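Local coordinates for kelch domain-containing protein (Colletotrichum graminicola M1.001, PDB 5C86) that probably oxidises alcohols through a single copper site, as a fungal alcohol oxidase of the galactose oxidase and glyoxal oxidase (AA5) family, captured here without its metal, at residues P385-L390 with V471-Q476; Y411-I416 with F445-P450; Y460-A465 with A475-V480. One frame throughout, in Å; residues are numbered along the deposited sequence. Where two conformers were deposited one is given.

Contact 1 (P385-L390 with V471-Q476); sequences PVIQSL and VPCVAQ
Ile387, Pro385 and Gln476 contribute most of this contact, with Cys473 wedged among them. Ile387 begins strand 387-390 and points its side chain at the loop that leads into strand 476-481. Its longer arm, CG1, lies beside the backbone N (chi1 -62°) and is extended beyond that, which carries CD1 to 3.5 Å from SG of Cys473. The other branch, CG2, rests 3.7 Å from CG of Gln476, the two side chains running alongside in opposing senses. CB of Gln476 meets CD1 of Leu390. A glutamine suits this partly exposed margin because its aliphatic stem can pack while its end remains polar. At the other end, the apolar Pro385 ring, which has no N-H, rests CG and CD on the Val471-Cys473 backbone, with CD 3.4 Å from O of Val471. O of Pro385 receives a CA-H...O contact from Cys473, 3.3 Å from its CA. Cysteine is small enough to bring CB close to that oxygen, while its polarisable, weakly polar SG packs on the Ile387 arm.

The two backbones are joined through water. One water donates to O of Pro385 and accepts from N of Val474, 2.9 Å away; a second accepts from N of Ile387 and donates to O of Val474, at 2.7 Å. Arg384 adds a hydrogen bond to O of Pro472. Within the early-set domain, the start of strand 387-390, with the residues just before it, thus meets the incoming loop through an apolar strip, while bridging water serves backbone groups that do not pair directly.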
loop_
_atom_site.group_PDB
_atom_site.type_symbol
_atom_site.label_atom_id
_atom_site.label_comp_id
_atom_site.label_asym_id
_atom_site.label_seq_id
_atom_site.Cartn_x
_atom_site.Cartn_y
_atom_site.Cartn_z
ATOM N N PRO A 385 19.511 -13.866 8.912
ATOM C CA PRO A 385 20.624 -13.596 8.016
ATOM C C PRO A 385 20.804 -12.104 7.786
ATOM O O PRO A 385 19.944 -11.294 8.171
ATOM C CB PRO A 385 20.180 -14.361 6.747
ATOM C CG PRO A 385 18.712 -14.281 6.755
ATOM C CD PRO A 385 18.285 -14.281 8.213
ATOM N N VAL A 386 21.933 -11.710 7.213
ATOM C CA VAL A 386 22.308 -10.335 6.976
ATOM C C VAL A 386 22.813 -10.164 5.497
ATOM O O VAL A 386 23.704 -10.891 5.089
ATOM C CB VAL A 386 23.416 -9.908 7.935
ATOM C CG1 VAL A 386 23.900 -8.513 7.646
ATOM C CG2 VAL A 386 22.900 -10.013 9.416
ATOM N N ILE A 387 22.299 -9.150 4.809
ATOM C CA ILE A 387 22.891 -8.733 3.530
ATOM C C ILE A 387 24.060 -7.825 3.833
ATOM O O ILE A 387 23.856 -6.726 4.430
ATOM C CB ILE A 387 21.870 -8.012 2.638
ATOM C CG1 ILE A 387 20.772 -8.977 2.337
ATOM C CG2 ILE A 387 22.590 -7.442 1.358
ATOM C CD1 ILE A 387 19.634 -8.344 1.521
ATOM N N GLN A 388 25.263 -8.333 3.464
ATOM C CA GLN A 388 26.570 -7.668 3.591
ATOM C C GLN A 388 26.832 -6.657 2.468
ATOM O O GLN A 388 27.398 -5.582 2.678
ATOM C CB GLN A 388 27.709 -8.706 3.588
ATOM C CG GLN A 388 29.088 -8.055 3.829
ATOM C CD GLN A 388 30.249 -8.999 3.595
ATOM O OE1 GLN A 388 30.060 -10.171 3.305
ATOM N NE2 GLN A 388 31.471 -8.483 3.720
ATOM N N SER A 389 26.397 -6.979 1.255
ATOM C CA SER A 389 26.549 -5.998 0.169
ATOM C C SER A 389 25.491 -6.179 -0.944
ATOM O O SER A 389 24.926 -7.250 -1.072
ATOM C CB SER A 389 27.991 -6.056 -0.382
ATOM O OG SER A 389 28.258 -7.252 -1.053
ATOM N N LEU A 390 25.225 -5.113 -1.693
ATOM C CA LEU A 390 24.590 -5.220 -3.022
ATOM C C LEU A 390 25.594 -4.658 -4.006
ATOM O O LEU A 390 26.314 -3.660 -3.737
ATOM C CB LEU A 390 23.336 -4.409 -3.125
ATOM C CG LEU A 390 22.214 -4.756 -2.194
ATOM C CD1 LEU A 390 21.011 -3.904 -2.479
ATOM C CD2 LEU A 390 21.805 -6.242 -2.314
ATOM N N VAL A 471 13.587 -17.465 7.456
ATOM C CA VAL A 471 13.756 -16.249 8.183
ATOM C C VAL A 471 14.360 -15.152 7.337
ATOM O O VAL A 471 15.425 -15.333 6.734
ATOM C CB VAL A 471 14.733 -16.503 9.398
ATOM C CG1 VAL A 471 14.896 -15.234 10.151
ATOM C CG2 VAL A 471 14.238 -17.711 10.205
ATOM N N PRO A 472 13.714 -13.971 7.239
ATOM C CA PRO A 472 14.241 -12.908 6.431
ATOM C C PRO A 472 15.253 -12.053 7.116
ATOM O O PRO A 472 15.210 -11.817 8.362
ATOM C CB PRO A 472 13.043 -12.065 6.113
ATOM C CG PRO A 472 12.155 -12.225 7.334
ATOM C CD PRO A 472 12.367 -13.628 7.789
ATOM N N CYS A 473 16.200 -11.553 6.340
ATOM C CA CYS A 473 17.057 -10.487 6.763
ATOM C C CYS A 473 16.268 -9.201 6.961
ATOM O O CYS A 473 15.083 -9.097 6.555
ATOM C CB CYS A 473 18.208 -10.258 5.840
ATOM S SG CYS A 473 17.754 -9.663 4.198
ATOM N N VAL A 474 16.921 -8.173 7.532
ATOM C CA VAL A 474 16.432 -6.808 7.423
ATOM C C VAL A 474 16.769 -6.349 6.011
ATOM O O VAL A 474 17.871 -6.607 5.458
ATOM C CB VAL A 474 17.109 -5.924 8.489
ATOM C CG1 VAL A 474 16.762 -4.466 8.251
ATOM C CG2 VAL A 474 16.740 -6.401 9.869
ATOM N N ALA A 475 15.848 -5.706 5.334
ATOM C CA ALA A 475 16.044 -5.412 3.911
ATOM C C ALA A 475 17.003 -4.361 3.624
ATOM O O ALA A 475 17.303 -3.514 4.463
ATOM C CB ALA A 475 14.711 -5.090 3.270
ATOM N N GLN A 476 17.578 -4.453 2.403
ATOM C CA GLN A 476 18.363 -3.352 1.830
ATOM C C GLN A 476 17.562 -2.673 0.763
ATOM O O GLN A 476 16.823 -3.326 0.025
ATOM C CB GLN A 476 19.718 -3.828 1.261
ATOM C CG GLN A 476 20.623 -4.413 2.341
ATOM C CD GLN A 476 20.872 -3.461 3.517
ATOM O OE1 GLN A 476 21.088 -2.241 3.352
ATOM N NE2 GLN A 476 20.900 -4.032 4.717
HETATM O O HOH W 1 19.397 -8.741 8.923
HETATM O O HOH W 2 20.377 -7.350 6.129
#

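Contact 2 (Y411-I416 with F445-P450); sequences YTFSMI and FTVNVP
From Tyr411 to Met415 and from Phe445 to Pro450 the chain runs in similar directions, 31° apart, with CA of Phe413 8.3 Å from CA of Val447, a spacing at which side chains rather than backbone bonds make the contact. Alternate residues of each strand turn inward, as in a beta sandwich. Tyr411, Phe413 and Phe445 form an aromatic cluster at one end. The edge of the Tyr411 ring is directed at the face of Phe445 in an offset edge-to-face pair, centroids 5.6 Å apart and planes at 79°. CD2 of Tyr411 comes within 3.5 Å of CE1 of Phe445, and CB of Tyr411 lies over the same ring. Phe413 instead meets the root of Phe445, bringing CZ 3.6 Å from CB of Phe445; this ring pair is oblique, with centroids 5.4 Å apart.

Further along, the branched Val447 places CG1 4.2 Å from CD1 of Phe413. Met415 has an unbranched, flexible chain that can follow the uneven surface of Val449 and Pro450. Its bend at chi3 (-84°) turns CE to 4.2 Å from CG1 of Val449; SD passes alongside CD of Pro450.

The one polar tip, the hydroxyl of Tyr411, is hydrogen-bonded to O of Asp407, and Ile403 packs against both Phe413 and Val447. The contact is therefore a hydrophobic core seam, held by buried apolar surface, van der Waals contact and the rings' mutual orientation.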
loop_
_atom_site.group_PDB
_atom_site.type_symbol
_atom_site.label_atom_id
_atom_site.label_comp_id
_atom_site.label_asym_id
_atom_site.label_seq_id
_atom_site.Cartn_x
_atom_site.Cartn_y
_atom_site.Cartn_z
ATOM N N TYR A 411 19.628 -19.598 0.164
ATOM C CA TYR A 411 18.745 -18.478 0.341
ATOM C C TYR A 411 17.715 -18.360 -0.790
ATOM O O TYR A 411 18.005 -18.760 -1.962
ATOM C CB TYR A 411 19.530 -17.192 0.323
ATOM C CG TYR A 411 20.418 -16.991 1.541
ATOM C CD1 TYR A 411 19.876 -16.527 2.754
ATOM C CD2 TYR A 411 21.737 -17.384 1.545
ATOM C CE1 TYR A 411 20.676 -16.404 3.889
ATOM C CE2 TYR A 411 22.497 -17.236 2.686
ATOM C CZ TYR A 411 21.945 -16.713 3.837
ATOM O OH TYR A 411 22.781 -16.517 4.929
ATOM N N THR A 412 16.568 -17.811 -0.439
ATOM C CA THR A 412 15.613 -17.273 -1.455
ATOM C C THR A 412 15.473 -15.797 -1.256
ATOM O O THR A 412 15.948 -15.242 -0.292
ATOM C CB THR A 412 14.238 -17.916 -1.317
ATOM O OG1 THR A 412 13.721 -17.720 0.019
ATOM C CG2 THR A 412 14.262 -19.457 -1.625
ATOM N N PHE A 413 14.931 -15.115 -2.253
ATOM C CA PHE A 413 14.947 -13.717 -2.333
ATOM C C PHE A 413 13.608 -13.151 -2.825
ATOM O O PHE A 413 12.832 -13.764 -3.516
ATOM C CB PHE A 413 16.072 -13.171 -3.238
ATOM C CG PHE A 413 17.400 -13.656 -2.901
ATOM C CD1 PHE A 413 17.901 -14.820 -3.406
ATOM C CD2 PHE A 413 18.153 -12.957 -2.000
ATOM C CE1 PHE A 413 19.153 -15.287 -2.977
ATOM C CE2 PHE A 413 19.413 -13.421 -1.556
ATOM C CZ PHE A 413 19.881 -14.577 -2.048
ATOM N N SER A 414 13.365 -11.911 -2.409
ATOM C CA SER A 414 12.227 -11.152 -2.951
ATOM C C SER A 414 12.476 -9.684 -2.894
ATOM O O SER A 414 13.333 -9.214 -2.152
ATOM C CB SER A 414 10.881 -11.420 -2.302
ATOM O OG SER A 414 10.918 -11.069 -0.964
ATOM N N MET A 415 11.809 -8.925 -3.746
ATOM C CA MET A 415 11.866 -7.456 -3.741
ATOM C C MET A 415 10.436 -6.962 -3.492
ATOM O O MET A 415 9.529 -7.389 -4.172
ATOM C CB MET A 415 12.512 -6.847 -4.981
ATOM C CG MET A 415 11.897 -7.225 -6.303
ATOM S SD MET A 415 12.907 -6.815 -7.766
ATOM C CE MET A 415 12.490 -5.089 -8.063
ATOM N N ILE A 416 10.270 -6.130 -2.509
ATOM C CA ILE A 416 8.927 -5.600 -2.170
ATOM C C ILE A 416 8.927 -4.125 -2.338
ATOM O O ILE A 416 9.804 -3.442 -1.785
ATOM C CB ILE A 416 8.490 -6.004 -0.757
ATOM C CG1 ILE A 416 8.312 -7.540 -0.661
ATOM C CG2 ILE A 416 7.150 -5.352 -0.399
ATOM C CD1 ILE A 416 7.665 -8.032 0.582
ATOM N N PHE A 445 24.897 -14.307 -4.282
ATOM C CA PHE A 445 23.802 -14.761 -5.101
ATOM C C PHE A 445 23.471 -13.691 -6.074
ATOM O O PHE A 445 23.336 -12.521 -5.691
ATOM C CB PHE A 445 22.595 -15.100 -4.305
ATOM C CG PHE A 445 22.781 -16.258 -3.420
ATOM C CD1 PHE A 445 23.444 -16.092 -2.223
ATOM C CD2 PHE A 445 22.308 -17.515 -3.789
ATOM C CE1 PHE A 445 23.672 -17.190 -1.418
ATOM C CE2 PHE A 445 22.533 -18.606 -2.968
ATOM C CZ PHE A 445 23.256 -18.401 -1.807
ATOM N N THR A 446 23.235 -14.039 -7.332
ATOM C CA THR A 446 22.898 -13.010 -8.274
ATOM C C THR A 446 21.462 -13.234 -8.749
ATOM O O THR A 446 21.081 -14.338 -9.075
ATOM C CB THR A 446 23.868 -12.993 -9.482
ATOM O OG1 THR A 446 25.209 -12.720 -8.972
ATOM C CG2 THR A 446 23.455 -11.955 -10.517
ATOM N N VAL A 447 20.702 -12.170 -8.751
ATOM C CA VAL A 447 19.320 -12.122 -9.213
ATOM C C VAL A 447 19.239 -11.186 -10.393
ATOM O O VAL A 447 20.139 -10.363 -10.620
ATOM C CB VAL A 447 18.352 -11.602 -8.092
ATOM C CG1 VAL A 447 18.340 -12.548 -6.928
ATOM C CG2 VAL A 447 18.642 -10.149 -7.655
ATOM N N ASN A 448 18.126 -11.250 -11.118
ATOM C CA ASN A 448 17.888 -10.197 -12.087
ATOM C C ASN A 448 16.527 -9.575 -11.784
ATOM O O ASN A 448 15.518 -10.258 -11.567
ATOM C CB ASN A 448 17.798 -10.746 -13.519
ATOM C CG ASN A 448 19.074 -11.255 -14.092
ATOM O OD1 ASN A 448 20.195 -11.113 -13.546
ATOM N ND2 ASN A 448 18.924 -11.811 -15.284
ATOM N N VAL A 449 16.473 -8.266 -11.940
ATOM C CA VAL A 449 15.193 -7.553 -11.869
ATOM C C VAL A 449 14.326 -7.962 -13.068
ATOM O O VAL A 449 14.909 -8.053 -14.131
ATOM C CB VAL A 449 15.418 -6.073 -11.876
ATOM C CG1 VAL A 449 14.107 -5.323 -11.945
ATOM C CG2 VAL A 449 16.170 -5.670 -10.624
ATOM N N PRO A 450 13.019 -8.168 -12.913
ATOM C CA PRO A 450 12.192 -8.466 -14.042
ATOM C C PRO A 450 12.403 -7.462 -15.207
ATOM O O PRO A 450 12.610 -6.294 -15.024
ATOM C CB PRO A 450 10.784 -8.314 -13.495
ATOM C CG PRO A 450 10.939 -8.742 -12.037
ATOM C CD PRO A 450 12.255 -8.233 -11.646
#

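Contact 3 (Y460-A465 with A475-V480); sequences YYMLFA and AQFFKV
Strands 459-466 and 476-481 form an antiparallel beta hairpin of the early-set domain, and Tyr461 with Phe478 and Leu463 with Gln476 are its hydrogen-bonded pairs. Each pair exchanges two backbone bonds; the N-H of Leu463 points almost straight at O of Gln476, 2.8 Å and 177°.

Packing is dense on the face carrying Tyr461, Leu463 and Phe478. Phe478 has CG between its backbone N and carbonyl carbon (chi1 72°), which swings the ring back over the partner strand: CB of Tyr461 sits over its face, and CE1 of Phe478 lies 3.7 Å from CD1 of Leu463. Large apolar groups suit this side, which Ile401 of strand 400-405 covers. Tyr461 also passes obliquely across Val480, and its hydroxyl is hydrogen-bonded to O of Ile457.

The face carrying Met462 is tight where the pairing ends: the small Ala475 fits its CB over the centre of the Phe464 ring, 3.5 Å from the centroid, a CH-pi contact. It is looser at the partly exposed Phe477 and the end of Lys479. Met462 and Phe477 run together in the same direction, with SD in an oblique Met-aromatic contact 5.2 Å from the ring centroid. Lys479 suits a margin: its extended chain leads away to a salt bridge with Asp81, tying the hairpin to the four-stranded sheet containing strands 75-78 and 84-87. Nearer the backbone, CB of Lys479 stands 3.9 Å from the centroid of the Tyr460 ring, just 3° off the ring normal.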
loop_
_atom_site.group_PDB
_atom_site.type_symbol
_atom_site.label_atom_id
_atom_site.label_comp_id
_atom_site.label_asym_id
_atom_site.label_seq_id
_atom_site.Cartn_x
_atom_site.Cartn_y
_atom_site.Cartn_z
ATOM N N TYR A 460 11.599 2.611 -5.587
ATOM C CA TYR A 460 12.300 1.955 -4.532
ATOM C C TYR A 460 11.640 0.655 -4.090
ATOM O O TYR A 460 10.404 0.542 -3.998
ATOM C CB TYR A 460 12.507 2.814 -3.303
ATOM C CG TYR A 460 13.742 3.699 -3.328
ATOM C CD1 TYR A 460 13.725 4.917 -3.976
ATOM C CD2 TYR A 460 14.919 3.210 -2.903
ATOM C CE1 TYR A 460 14.849 5.706 -4.031
ATOM C CE2 TYR A 460 16.052 3.962 -2.958
ATOM C CZ TYR A 460 16.000 5.198 -3.520
ATOM O OH TYR A 460 17.188 5.950 -3.515
ATOM N N TYR A 461 12.515 -0.334 -3.794
ATOM C CA TYR A 461 12.152 -1.637 -3.306
ATOM C C TYR A 461 13.032 -1.984 -2.143
ATOM O O TYR A 461 14.147 -1.481 -1.983
ATOM C CB TYR A 461 12.433 -2.710 -4.360
ATOM C CG TYR A 461 11.417 -2.661 -5.521
ATOM C CD1 TYR A 461 11.545 -1.729 -6.490
ATOM C CD2 TYR A 461 10.431 -3.574 -5.618
ATOM C CE1 TYR A 461 10.592 -1.682 -7.524
ATOM C CE2 TYR A 461 9.476 -3.560 -6.628
ATOM C CZ TYR A 461 9.585 -2.608 -7.636
ATOM O OH TYR A 461 8.640 -2.585 -8.659
ATOM N N MET A 462 12.483 -2.840 -1.288
ATOM C CA MET A 462 13.216 -3.541 -0.241
ATOM C C MET A 462 13.634 -4.913 -0.769
ATOM O O MET A 462 12.766 -5.683 -1.172
ATOM C CB MET A 462 12.346 -3.713 0.930
ATOM C CG MET A 462 12.089 -2.397 1.657
ATOM S SD MET A 462 10.882 -2.553 3.022
ATOM C CE MET A 462 9.337 -2.637 2.135
ATOM N N LEU A 463 14.935 -5.229 -0.732
ATOM C CA LEU A 463 15.430 -6.554 -1.098
ATOM C C LEU A 463 15.528 -7.332 0.200
ATOM O O LEU A 463 16.154 -6.887 1.149
ATOM C CB LEU A 463 16.784 -6.466 -1.821
ATOM C CG LEU A 463 17.052 -7.505 -2.885
ATOM C CD1 LEU A 463 18.101 -7.075 -3.937
ATOM C CD2 LEU A 463 17.438 -8.796 -2.114
ATOM N N PHE A 464 14.803 -8.435 0.266
ATOM C CA PHE A 464 14.880 -9.437 1.321
ATOM C C PHE A 464 15.505 -10.728 0.881
ATOM O O PHE A 464 15.244 -11.216 -0.228
ATOM C CB PHE A 464 13.486 -9.726 1.827
ATOM C CG PHE A 464 12.796 -8.576 2.563
ATOM C CD1 PHE A 464 13.049 -8.410 3.926
ATOM C CD2 PHE A 464 11.900 -7.696 1.963
ATOM C CE1 PHE A 464 12.454 -7.403 4.661
ATOM C CE2 PHE A 464 11.249 -6.708 2.683
ATOM C CZ PHE A 464 11.524 -6.604 4.057
ATOM N N ALA A 465 16.291 -11.302 1.803
ATOM C CA ALA A 465 16.866 -12.605 1.615
ATOM C C ALA A 465 16.348 -13.440 2.778
ATOM O O ALA A 465 16.376 -12.970 3.940
ATOM C CB ALA A 465 18.351 -12.549 1.649
ATOM N N ALA A 475 15.848 -5.706 5.334
ATOM C CA ALA A 475 16.044 -5.412 3.911
ATOM C C ALA A 475 17.003 -4.361 3.624
ATOM O O ALA A 475 17.303 -3.514 4.463
ATOM C CB ALA A 475 14.711 -5.090 3.270
ATOM N N GLN A 476 17.578 -4.453 2.403
ATOM C CA GLN A 476 18.363 -3.352 1.830
ATOM C C GLN A 476 17.562 -2.673 0.763
ATOM O O GLN A 476 16.823 -3.326 0.025
ATOM C CB GLN A 476 19.718 -3.828 1.261
ATOM C CG GLN A 476 20.623 -4.413 2.341
ATOM C CD GLN A 476 20.872 -3.461 3.517
ATOM O OE1 GLN A 476 21.088 -2.241 3.352
ATOM N NE2 GLN A 476 20.900 -4.032 4.717
ATOM N N PHE A 477 17.718 -1.370 0.662
ATOM C CA PHE A 477 16.936 -0.604 -0.323
ATOM C C PHE A 477 17.646 -0.498 -1.636
ATOM O O PHE A 477 18.873 -0.337 -1.702
ATOM C CB PHE A 477 16.645 0.804 0.204
ATOM C CG PHE A 477 15.689 0.849 1.312
ATOM C CD1 PHE A 477 14.348 0.957 1.048
ATOM C CD2 PHE A 477 16.076 0.755 2.655
ATOM C CE1 PHE A 477 13.444 0.990 2.063
ATOM C CE2 PHE A 477 15.148 0.831 3.689
ATOM C CZ PHE A 477 13.798 0.952 3.393
ATOM N N PHE A 478 16.901 -0.499 -2.722
ATOM C CA PHE A 478 17.439 -0.214 -4.004
ATOM C C PHE A 478 16.325 0.338 -4.888
ATOM O O PHE A 478 15.156 0.181 -4.550
ATOM C CB PHE A 478 18.121 -1.417 -4.712
ATOM C CG PHE A 478 17.154 -2.478 -5.209
ATOM C CD1 PHE A 478 16.567 -3.365 -4.305
ATOM C CD2 PHE A 478 16.807 -2.559 -6.544
ATOM C CE1 PHE A 478 15.699 -4.350 -4.751
ATOM C CE2 PHE A 478 15.908 -3.531 -6.981
ATOM C CZ PHE A 478 15.396 -4.416 -6.103
ATOM N N LYS A 479 16.666 0.910 -6.050
ATOM C CA LYS A 479 15.642 1.395 -6.989
ATOM C C LYS A 479 15.744 0.832 -8.367
ATOM O O LYS A 479 16.859 0.578 -8.860
ATOM C CB LYS A 479 15.522 2.925 -6.990
ATOM C CG LYS A 479 16.699 3.684 -7.446
ATOM C CD LYS A 479 16.359 5.210 -7.554
ATOM C CE LYS A 479 17.527 5.963 -8.172
ATOM N NZ LYS A 479 17.180 7.412 -8.342
ATOM N N VAL A 480 14.590 0.673 -8.965
ATOM C CA VAL A 480 14.448 0.278 -10.321
ATOM C C VAL A 480 14.243 1.549 -11.095
ATOM O O VAL A 480 13.284 2.314 -10.814
ATOM C CB VAL A 480 13.279 -0.695 -10.512
ATOM C CG1 VAL A 480 12.988 -0.946 -11.941
ATOM C CG2 VAL A 480 13.513 -1.989 -9.766
#

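How the contacts relate
Following the chain from the N terminus, 385-390 opens contact 1, which closes only when 471-476 returns some eighty residues later. Contact 2 is nested wholly inside that loop, bringing strand 444-448 over strand 412-422. Contact 3 follows contact 2 in series: it starts inside the loop of contact 1 and finishes just beyond it, sharing Ala475 and Gln476. Strand 459-466 is the common neighbour, bonded through Met462 and Phe464 to strand 412-422 of contact 2, and through Ala465 to Cys473 of contact 1. Pro385 packing on Tyr411 joins contacts 1 and 2. Together they tie the layers and edge of one early-set domain.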